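Local coordinates for cyclase (Streptomyces sp. R1128, PDB 3TFZ), which probably catalyses regiospecific cyclisation and aromatisation of a polyketide chain in the R1128 pathway, as an aromatase/cyclase with a Bet v 1-like helix-grip fold, at residues Ala157-Arg160 / Val161-Ala164. Sequence-based numbering, arbitrary orientation.
Sequences AERR and VRAA
Arg162 folds back over the preceding turn, and its guanidinium sets one face above the CA of Arg159, 3.7 Å out of the plane and off-centre toward the rim. A bend at chi3 (-50°) turns the end of the chain back along the helix to Arg159. Backbone bonds hold the helix beneath. Val161 N donates to Ala157 O at 3.1 Å, Arg162 N to Glu158 O at 3.0 Å, Ala163 N to Arg159 O at 3.1 Å and Ala164 N to Arg160 O at 2.9 Å. All four are i to i+4 alpha-helical bonds, so each N-H of 161-164 is satisfied by a carbonyl of 157-160. The bond from Arg162 N to Glu158 O is the straightest, with an N-H...O angle of 169°. Val161 adds its CG2, which rests 3.6 Å from Ala157 O, beside the bond made by its own backbone N.

Glu158, Arg159 and Arg160 find their polar partners outside 157-164. Arg159 NH1 and Arg160 NE both form salt bridges with Glu156, the residue just before on the same helix, through OE1 and OE2 respectively, while Glu158 OE2 accepts from the backbone N of Ala14. The charges of Glu158 and Arg162 are not in contact: Glu158 OE1 and Arg162 NH1 stay 5.9 Å apart.

These residues form the C-terminal end of helix 131-164, the long helix of the helix-grip fold. Ala157 and Val161 pack on helix 17-25 through Val20 and Leu19, whereas Arg159 and Arg162 lie on the exposed side. Cohesion within these last two turns thus comes from the main chain, with van der Waals contact added where Val161 meets the carbonyl oxygens and the Arg162 guanidinium lies over Arg159 CA; the carboxylate of Glu156, shared by two arginines, probably offsets part of the positive charge gathered here.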
ATOM      1  N   ALA A 157       1.656  12.350 -12.425  1.00 17.29           N
ATOM      2  CA  ALA A 157       3.082  12.214 -12.676  1.00 16.79           C
ATOM      3  C   ALA A 157       3.305  11.523 -14.032  1.00 15.75           C
ATOM      4  O   ALA A 157       4.225  11.876 -14.805  1.00 18.40           O
ATOM      5  CB  ALA A 157       3.833  11.432 -11.462  1.00 16.11           C
ATOM      6  N   GLU A 158       2.525  10.500 -14.294  1.00 15.27           N
ATOM      7  CA  GLU A 158       2.654   9.743 -15.547  1.00 17.16           C
ATOM      8  C   GLU A 158       2.213  10.607 -16.825  1.00 17.78           C
ATOM      9  O   GLU A 158       2.897  10.591 -17.848  1.00 19.39           O
ATOM     10  CB  GLU A 158       1.924   8.400 -15.431  1.00 17.13           C
ATOM     11  CG  GLU A 158       2.431   7.508 -14.329  1.00 19.49           C
ATOM     12  CD  GLU A 158       1.751   6.118 -14.276  1.00 20.23           C
ATOM     13  OE1 GLU A 158       0.844   5.899 -15.082  1.00 23.60           O
ATOM     14  OE2 GLU A 158       2.064   5.266 -13.399  1.00 19.86           O
ATOM     15  N   ARG A 159       1.099  11.339 -16.739  1.00 16.08           N
ATOM     16  CA  ARG A 159       0.730  12.441 -17.635  1.00 18.49           C
ATOM     17  C   ARG A 159       1.911  13.355 -18.001  1.00 19.22           C
ATOM     18  O   ARG A 159       2.014  13.793 -19.123  1.00 21.67           O
ATOM     19  CB  ARG A 159      -0.202  13.313 -16.818  1.00 18.05           C
ATOM     20  CG  ARG A 159      -1.061  14.117 -17.542  1.00 21.93           C
ATOM     21  CD  ARG A 159      -2.335  14.606 -16.739  1.00 22.61           C
ATOM     22  NE  ARG A 159      -3.236  13.506 -16.409  1.00 23.61           N
ATOM     23  CZ  ARG A 159      -3.808  13.290 -15.204  1.00 25.75           C
ATOM     24  NH1 ARG A 159      -3.632  14.137 -14.152  1.00 20.60           N
ATOM     25  NH2 ARG A 159      -4.619  12.219 -15.066  1.00 23.53           N
ATOM     26  N   ARG A 160       2.693  13.767 -17.009  1.00 18.78           N
ATOM     27  CA  ARG A 160       3.855  14.615 -17.177  1.00 22.49           C
ATOM     28  C   ARG A 160       5.062  13.962 -17.847  1.00 23.90           C
ATOM     29  O   ARG A 160       5.770  14.622 -18.579  1.00 27.49           O
ATOM     30  CB  ARG A 160       4.305  15.227 -15.836  1.00 23.45           C
ATOM     31  CG  ARG A 160       3.242  16.080 -15.237  1.00 23.34           C
ATOM     32  CD  ARG A 160       3.818  17.027 -14.289  1.00 26.20           C
ATOM     33  NE  ARG A 160       2.722  17.641 -13.536  1.00 29.91           N
ATOM     34  CZ  ARG A 160       2.863  18.645 -12.655  1.00 33.80           C
ATOM     35  NH1 ARG A 160       4.079  19.148 -12.347  1.00 33.51           N
ATOM     36  NH2 ARG A 160       1.784  19.135 -12.069  1.00 24.23           N
ATOM     37  N   VAL A 161       5.317  12.695 -17.538  1.00 23.97           N
ATOM     38  CA  VAL A 161       6.181  11.871 -18.351  1.00 23.46           C
ATOM     39  C   VAL A 161       5.775  11.828 -19.837  1.00 25.07           C
ATOM     40  O   VAL A 161       6.686  11.965 -20.709  1.00 26.77           O
ATOM     41  CB  VAL A 161       6.362  10.379 -17.815  1.00 24.64           C
ATOM     42  CG1 VAL A 161       7.273   9.608 -18.827  1.00 20.50           C
ATOM     43  CG2 VAL A 161       6.987  10.374 -16.464  1.00 22.15           C
ATOM     44  N   ARG A 162       4.490  11.531 -20.149  1.00 21.50           N
ATOM     45  CA  ARG A 162       4.064  11.680 -21.535  1.00 21.96           C
ATOM     46  C   ARG A 162       4.405  13.041 -22.118  1.00 22.77           C
ATOM     47  O   ARG A 162       4.949  13.100 -23.215  1.00 25.56           O
ATOM     48  CB  ARG A 162       2.570  11.379 -21.781  1.00 20.90           C
ATOM     49  CG  ARG A 162       2.287   9.997 -21.434  1.00 20.46           C
ATOM     50  CD  ARG A 162       1.015   9.532 -21.919  1.00 25.81           C
ATOM     51  NE  ARG A 162      -0.138  10.392 -21.631  1.00 27.05           N
ATOM     52  CZ  ARG A 162      -0.936  10.375 -20.555  1.00 21.92           C
ATOM     53  NH1 ARG A 162      -0.716   9.545 -19.515  1.00 17.42           N
ATOM     54  NH2 ARG A 162      -1.965  11.230 -20.554  1.00 16.98           N
ATOM     55  N   ALA A 163       4.017  14.143 -21.456  1.00 22.57           N
ATOM     56  CA  ALA A 163       4.211  15.503 -22.049  1.00 22.71           C
ATOM     57  C   ALA A 163       5.697  15.868 -22.206  1.00 24.84           C
ATOM     58  O   ALA A 163       6.025  16.514 -23.200  1.00 28.18           O
ATOM     59  CB  ALA A 163       3.493  16.576 -21.258  1.00 21.52           C
ATOM     60  N   ALA A 164       6.583  15.457 -21.283  1.00 22.97           N
ATOM     61  CA  ALA A 164       8.063  15.651 -21.459  1.00 27.33           C
ATOM     62  C   ALA A 164       8.691  14.726 -22.481  1.00 29.39           C
ATOM     63  O   ALA A 164       9.730  15.019 -23.022  1.00 31.99           O
ATOM     64  CB  ALA A 164       8.874  15.574 -20.105  1.00 26.09           C
TER